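Local coordinates for protein putative sortase (Streptococcus pneumoniae, PDB 2W1K) that is a class C sortase, a cysteine transpeptidase that probably joins pilin subunits covalently during assembly of the pneumococcal pilus, at residues 42-47 with 92-97; 54-59 with 78-83; 62-67 with 98-103. All blocks are in the same frame, centred on the assembly; numbering follows the deposited sequence.

How the contacts relate
The N-terminal helices 5-15 and 18-34 lead into a long loop that supplies 42-47 and then 54-59. This loop leads into 62-67, at the start of strand 65-69. Strand 74-80 follows with 78-83, and the short strand 91-93 with the turn after it supplies 92-97 and 98-103. Contact 1 closes the widest loop, and contact 2 lies within it. Contact 3 crosses both, since its segments alternate with theirs. Together they pin the loop before the sheet to strands 74-80 and 91-93 and to the loop before strand 106-111. His93 joins them: its ND1 reaches Tyr54 OH and its NE2 bonds weakly to Pro98 O.

Contact 1 of 3, residues 42-47 with 92-97; sequences VDPFLA and AHVDGT
Pro44 and Val94 make the apolar part of this contact. CB of Pro44 lies 4.1 Å from CG2 of Val94, and the two side chains cross obliquely. CG1 of Val94 lies 4.1 Å from O of Val42. That methyl is trans to the backbone N (chi1 179°), which leaves CG2 for the proline ring. The touch is light and involves few atoms.

The polar part runs through one water. It accepts from Val42 N at 2.8 Å and donates to Asp95 O at 2.6 Å. No direct hydrogen bond joins the two segments.

Turns shape both sides. Asp43 to Leu46 form a type I turn, with OD2 of Asp43 taking a weak bond from Phe45 N. Val94 to Thr97 form a type II turn. Val94 O there accepts from both N and OG1 of Thr97, the latter at 2.8 Å.

Asp43-Pro44-Phe45 is consistent with the DPF/W lid motif of class C sortases, which in relatives covers the active-site cleft. Asp43 forms a salt bridge with Arg184, and Phe45 touches Cys175, the cysteine of the sortase TLxTC signature. This probable lid rests on strands 168-176 and 183-196. Pro44, Phe45 and Val94 also meet Ala111 of strand 106-111, while Tyr31 of helix 18-34 bonds to Asp95 OD1.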
# COMPACT_ATOMS: atom_id res chain seq x y z
N VAL A 42 -4.30 3.42 14.11
CA VAL A 42 -4.79 4.81 14.24
C VAL A 42 -5.47 5.19 12.92
O VAL A 42 -5.03 4.75 11.86
CB VAL A 42 -3.61 5.78 14.63
CG1 VAL A 42 -3.90 7.20 14.34
CG2 VAL A 42 -3.24 5.57 16.10
N ASP A 43 -6.55 6.00 12.97
CA ASP A 43 -7.05 6.56 11.73
C ASP A 43 -6.02 7.38 10.98
O ASP A 43 -5.50 8.31 11.53
CB ASP A 43 -8.28 7.43 11.89
CG ASP A 43 -8.87 7.80 10.53
OD1 ASP A 43 -9.22 6.85 9.78
OD2 ASP A 43 -8.97 8.98 10.20
N PRO A 44 -5.72 7.01 9.72
CA PRO A 44 -4.72 7.70 8.89
C PRO A 44 -5.12 9.12 8.49
O PRO A 44 -4.27 9.92 8.13
CB PRO A 44 -4.62 6.81 7.65
CG PRO A 44 -5.91 6.10 7.62
CD PRO A 44 -6.28 5.83 9.01
N PHE A 45 -6.38 9.48 8.61
CA PHE A 45 -6.83 10.80 8.18
C PHE A 45 -7.24 11.58 9.40
O PHE A 45 -8.00 12.56 9.31
CB PHE A 45 -7.96 10.71 7.10
CG PHE A 45 -7.54 9.90 5.90
CD1 PHE A 45 -6.66 10.46 4.98
CD2 PHE A 45 -7.87 8.56 5.77
CE1 PHE A 45 -6.20 9.71 3.86
CE2 PHE A 45 -7.41 7.78 4.66
CZ PHE A 45 -6.57 8.37 3.72
N LEU A 46 -6.75 11.15 10.56
CA LEU A 46 -6.62 12.18 11.51
C LEU A 46 -6.08 13.49 11.08
O LEU A 46 -6.85 14.49 11.13
CB LEU A 46 -7.15 12.00 12.90
CG LEU A 46 -8.49 12.82 12.63
CD1 LEU A 46 -9.34 12.28 11.46
CD2 LEU A 46 -9.39 13.17 13.86
N ALA A 47 -4.90 13.42 10.44
CA ALA A 47 -3.77 14.11 10.96
C ALA A 47 -2.43 13.54 10.41
O ALA A 47 -2.39 12.73 9.45
CB ALA A 47 -3.81 13.89 12.49
N ALA A 92 0.55 5.80 1.68
CA ALA A 92 1.30 5.52 2.95
C ALA A 92 0.76 4.28 3.61
O ALA A 92 -0.46 4.20 3.83
CB ALA A 92 1.23 6.66 3.92
N HIS A 93 1.65 3.33 3.96
CA HIS A 93 1.21 2.16 4.68
C HIS A 93 0.74 2.59 6.07
O HIS A 93 1.33 3.52 6.68
CB HIS A 93 2.36 1.15 4.76
CG HIS A 93 2.10 0.06 5.73
ND1 HIS A 93 2.46 0.16 7.06
CD2 HIS A 93 1.47 -1.15 5.58
CE1 HIS A 93 2.06 -0.92 7.69
NE2 HIS A 93 1.45 -1.73 6.84
N VAL A 94 -0.35 1.98 6.55
CA VAL A 94 -0.96 2.24 7.88
C VAL A 94 -0.31 1.40 8.99
O VAL A 94 -0.44 0.18 9.04
CB VAL A 94 -2.49 2.05 7.80
CG1 VAL A 94 -3.17 2.27 9.20
CG2 VAL A 94 -3.05 3.18 6.77
N ASP A 95 0.45 2.06 9.84
CA ASP A 95 1.09 1.41 10.97
C ASP A 95 0.08 0.60 11.77
O ASP A 95 -1.03 1.09 12.10
CB ASP A 95 1.75 2.45 11.85
CG ASP A 95 2.57 1.82 13.02
OD1 ASP A 95 3.49 1.01 12.81
OD2 ASP A 95 2.27 2.09 14.19
N GLY A 96 0.48 -0.63 12.14
CA GLY A 96 -0.27 -1.45 13.01
C GLY A 96 -0.99 -2.47 12.08
O GLY A 96 -1.71 -3.37 12.54
N THR A 97 -0.86 -2.30 10.78
CA THR A 97 -1.28 -3.39 9.82
C THR A 97 0.02 -3.97 9.20
O THR A 97 1.03 -3.27 9.06
CB THR A 97 -2.24 -2.93 8.73
OG1 THR A 97 -1.54 -2.10 7.78
CG2 THR A 97 -3.44 -2.15 9.42
O HOH W 1 -1.88 3.50 12.72

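Contact 2 of 3, residues 54-59 with 78-83; sequences YQVSDD and VYLGAD
The loop between helix 18-34 and strand 65-69 docks here on the end of strand 74-80, with the ring of Tyr54 laid against Leu80. CB of Leu80 sits over the centre of that ring, 3.7 Å from the ring centroid and 7° off its normal. This is a CH-pi contact over one face. CD2 of Leu80 comes to 4.1 Å from CE2 of Tyr54. With chi1 at -60°, CG of Leu80 lies opposite its carbonyl carbon, which takes CD1 to Val56. There CD1 of Leu80 packs 3.9 Å from CB of Val56, the two side chains meeting at about a right angle.

The phenol end lies by the chain after the strand. OH of Tyr54 is 3.0 Å from Gly81 N. Its clear partner is ND1 of His93, which ties the phenol end to strand 91-93. Tyr31 of helix 18-34 has its ring nearly parallel to that of Tyr54. Further along the loop, Asp59 N bonds to Ser57 OG at 3.3 Å, an ST turn.

Buried side chains, mostly by apolar contact, thus join this loop to the end of strand 74-80 in the sortase beta-core. Such an N-terminal extension on the core is a feature of class C sortases.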
# COMPACT_ATOMS: atom_id res chain seq x y z
N TYR A 54 9.12 2.10 12.30
CA TYR A 54 9.07 0.83 11.59
C TYR A 54 10.37 0.06 11.71
O TYR A 54 10.33 -1.15 11.72
CB TYR A 54 8.76 1.07 10.12
CG TYR A 54 7.32 1.33 9.80
CD1 TYR A 54 6.76 2.57 10.05
CD2 TYR A 54 6.50 0.33 9.17
CE1 TYR A 54 5.44 2.86 9.70
CE2 TYR A 54 5.21 0.61 8.82
CZ TYR A 54 4.65 1.86 9.09
OH TYR A 54 3.34 2.17 8.73
N GLN A 55 11.51 0.75 11.76
CA GLN A 55 12.83 0.07 11.76
C GLN A 55 12.94 -0.88 10.56
O GLN A 55 13.37 -2.05 10.67
CB GLN A 55 13.10 -0.71 13.07
CG GLN A 55 12.87 0.13 14.26
CD GLN A 55 13.30 -0.50 15.59
OE1 GLN A 55 13.09 -1.69 15.84
NE2 GLN A 55 13.86 0.34 16.49
N VAL A 56 12.46 -0.45 9.42
CA VAL A 56 12.58 -1.29 8.22
C VAL A 56 13.78 -0.65 7.39
O VAL A 56 14.70 -1.33 6.93
CB VAL A 56 11.21 -1.35 7.41
CG1 VAL A 56 11.41 -1.80 5.96
CG2 VAL A 56 10.09 -2.12 8.22
N SER A 57 13.80 0.67 7.35
CA SER A 57 14.90 1.36 6.63
C SER A 57 15.67 2.29 7.59
O SER A 57 15.06 2.78 8.56
CB SER A 57 14.30 2.24 5.48
OG SER A 57 15.43 2.83 4.80
N ASP A 58 16.90 2.69 7.26
CA ASP A 58 17.56 3.69 8.09
C ASP A 58 16.97 5.08 7.90
O ASP A 58 17.25 5.96 8.66
CB ASP A 58 19.05 3.82 7.69
CG ASP A 58 19.96 2.89 8.51
OD1 ASP A 58 19.87 1.63 8.34
OD2 ASP A 58 20.81 3.43 9.31
N ASP A 59 16.27 5.29 6.80
CA ASP A 59 15.65 6.53 6.47
C ASP A 59 14.11 6.35 6.63
O ASP A 59 13.43 5.65 5.88
CB ASP A 59 16.02 6.83 4.98
CG ASP A 59 15.35 8.09 4.47
OD1 ASP A 59 14.57 8.76 5.22
OD2 ASP A 59 15.61 8.42 3.27
N VAL A 78 4.95 4.20 -2.36
CA VAL A 78 4.33 3.96 -1.07
C VAL A 78 5.36 4.24 0.06
O VAL A 78 6.52 3.63 0.08
CB VAL A 78 3.80 2.48 -0.96
CG1 VAL A 78 3.14 2.21 0.43
CG2 VAL A 78 2.83 2.15 -2.15
N TYR A 79 4.93 5.08 1.01
CA TYR A 79 5.76 5.37 2.20
C TYR A 79 5.30 4.60 3.43
O TYR A 79 4.24 4.02 3.48
CB TYR A 79 5.82 6.88 2.51
CG TYR A 79 6.48 7.70 1.40
CD1 TYR A 79 7.84 7.86 1.32
CD2 TYR A 79 5.70 8.23 0.40
CE1 TYR A 79 8.43 8.55 0.28
CE2 TYR A 79 6.26 8.90 -0.62
CZ TYR A 79 7.60 9.06 -0.68
OH TYR A 79 8.08 9.83 -1.72
N LEU A 80 6.12 4.59 4.45
CA LEU A 80 5.76 3.91 5.71
C LEU A 80 5.24 4.89 6.78
O LEU A 80 6.04 5.72 7.35
CB LEU A 80 6.99 3.18 6.27
CG LEU A 80 7.58 2.11 5.32
CD1 LEU A 80 8.79 1.45 6.04
CD2 LEU A 80 6.47 1.06 4.96
N GLY A 81 4.01 4.66 7.22
CA GLY A 81 3.40 5.57 8.19
C GLY A 81 2.60 6.74 7.59
O GLY A 81 3.09 7.49 6.79
N ALA A 82 1.33 6.86 7.96
CA ALA A 82 0.42 7.59 7.16
C ALA A 82 0.25 8.89 7.94
O ALA A 82 -0.66 8.97 8.70
CB ALA A 82 -0.97 6.81 7.07
N ASP A 83 1.16 9.83 7.84
CA ASP A 83 0.98 11.16 8.47
C ASP A 83 0.72 12.17 7.32
O ASP A 83 0.74 11.83 6.13
CB ASP A 83 2.21 11.56 9.28
CG ASP A 83 3.48 11.43 8.45
OD1 ASP A 83 3.37 11.47 7.20
OD2 ASP A 83 4.57 11.17 9.00

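Contact 3 of 3, residues 62-67 with 98-103; sequences AVYGYL and PLPLDG
The side chain of Tyr64 points its phenol end at Leu99 and Pro100. Chi1 of 176° sets CG trans to the backbone N, which carries OH of Tyr64 to CB of Leu99. OH of Tyr64 lies 3.6 Å from CB of Leu99 and 3.9 Å from CD1 of the same leucine. CD2 of Leu99 comes up obliquely to the ring and ends 3.9 Å from CE2 of Tyr64. Both methyls and CB of Leu99 lie on one side of the ring plane, CD1 by the hydroxyl and CD2 by CE2.

Pro100 meets the same ring differently. CD of Pro100 approaches the edge, near the ring plane, at 4.0 Å from CE2 of Tyr64. The two side chains run past each other in opposite directions. Leu101 adds little: its CD2 is 4.4 Å from the Tyr64 OH. The hydroxyl also hydrogen-bonds to Ser28 OG.

A bulge on one side and a turn on the other shape the backbone. Tyr64 and Gly65 face Val78 together in a classic beta bulge. Pro100 is the centre of an inverse gamma turn, closed by Leu101 N to Leu99 O at 2.8 Å.

Leu99 also packs on Ser28 and Tyr31 of helix 18-34 and on Leu80 of strand 74-80. Tyr136 of strand 133-137 touches both Tyr64 and Pro100. The 98-103 loop thus joins the N-terminal helix 18-34 to the sortase beta-core.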
# COMPACT_ATOMS: atom_id res chain seq x y z
N ALA A 62 12.14 6.75 3.29
CA ALA A 62 12.46 6.13 2.04
C ALA A 62 11.17 5.55 1.41
O ALA A 62 10.24 5.15 2.11
CB ALA A 62 13.52 5.01 2.24
N VAL A 63 11.13 5.53 0.10
CA VAL A 63 10.08 4.83 -0.57
C VAL A 63 10.21 3.29 -0.29
O VAL A 63 11.26 2.65 -0.54
CB VAL A 63 10.18 5.09 -2.05
CG1 VAL A 63 9.17 4.25 -2.77
CG2 VAL A 63 9.99 6.64 -2.30
N TYR A 64 9.14 2.72 0.28
CA TYR A 64 9.20 1.34 0.58
C TYR A 64 8.81 0.41 -0.64
O TYR A 64 9.32 -0.74 -0.76
CB TYR A 64 8.23 1.10 1.75
CG TYR A 64 8.11 -0.40 2.13
CD1 TYR A 64 9.18 -1.09 2.69
CD2 TYR A 64 6.90 -1.10 1.93
CE1 TYR A 64 9.08 -2.44 3.03
CE2 TYR A 64 6.80 -2.47 2.25
CZ TYR A 64 7.88 -3.10 2.83
OH TYR A 64 7.77 -4.40 3.21
N GLY A 65 7.85 0.86 -1.46
CA GLY A 65 7.34 0.09 -2.63
C GLY A 65 6.70 1.03 -3.63
O GLY A 65 6.58 2.24 -3.36
N TYR A 66 6.34 0.50 -4.80
CA TYR A 66 5.51 1.24 -5.74
C TYR A 66 4.22 0.53 -6.01
O TYR A 66 4.20 -0.71 -6.16
CB TYR A 66 6.21 1.51 -7.10
CG TYR A 66 6.85 2.83 -7.08
CD1 TYR A 66 8.07 2.95 -6.45
CD2 TYR A 66 6.31 3.94 -7.71
CE1 TYR A 66 8.74 4.11 -6.40
CE2 TYR A 66 6.99 5.20 -7.64
CZ TYR A 66 8.18 5.21 -6.97
OH TYR A 66 8.98 6.28 -6.80
N LEU A 67 3.17 1.32 -6.16
CA LEU A 67 1.86 0.75 -6.30
C LEU A 67 1.20 1.30 -7.59
O LEU A 67 1.24 2.52 -7.90
CB LEU A 67 1.00 1.09 -5.04
CG LEU A 67 -0.42 0.49 -5.02
CD1 LEU A 67 -0.89 0.36 -3.56
CD2 LEU A 67 -1.47 1.40 -5.76
N PRO A 98 -0.02 -5.27 8.85
CA PRO A 98 1.16 -5.86 8.28
C PRO A 98 1.63 -5.16 7.00
O PRO A 98 0.85 -4.61 6.19
CB PRO A 98 0.76 -7.36 8.09
CG PRO A 98 -0.82 -7.27 7.85
CD PRO A 98 -1.17 -6.21 8.95
N LEU A 99 2.91 -5.22 6.80
CA LEU A 99 3.46 -4.91 5.45
C LEU A 99 3.02 -6.04 4.45
O LEU A 99 2.73 -7.20 4.85
CB LEU A 99 5.02 -4.80 5.51
CG LEU A 99 5.40 -3.67 6.50
CD1 LEU A 99 6.94 -3.76 6.92
CD2 LEU A 99 5.21 -2.24 5.84
N PRO A 100 3.00 -5.69 3.16
CA PRO A 100 2.34 -6.58 2.18
C PRO A 100 3.22 -7.81 1.78
O PRO A 100 3.77 -7.86 0.70
CB PRO A 100 2.07 -5.60 0.97
CG PRO A 100 3.31 -4.65 1.10
CD PRO A 100 3.29 -4.34 2.57
N LEU A 101 3.39 -8.77 2.69
CA LEU A 101 4.23 -9.93 2.38
C LEU A 101 3.33 -11.13 2.20
O LEU A 101 2.18 -11.06 2.51
CB LEU A 101 5.19 -10.24 3.53
CG LEU A 101 6.10 -9.14 3.99
CD1 LEU A 101 6.93 -9.70 5.21
CD2 LEU A 101 7.05 -8.75 2.88
N ASP A 102 3.88 -12.24 1.73
CA ASP A 102 3.11 -13.42 1.55
C ASP A 102 2.62 -14.06 2.87
O ASP A 102 3.09 -13.74 3.92
CB ASP A 102 3.92 -14.33 0.69
CG ASP A 102 5.23 -14.72 1.38
OD1 ASP A 102 5.30 -14.73 2.66
OD2 ASP A 102 6.20 -15.03 0.61
N GLY A 103 1.64 -14.98 2.83
CA GLY A 103 1.25 -15.67 4.07
C GLY A 103 -0.24 -15.57 4.34
O GLY A 103 -0.92 -14.66 3.81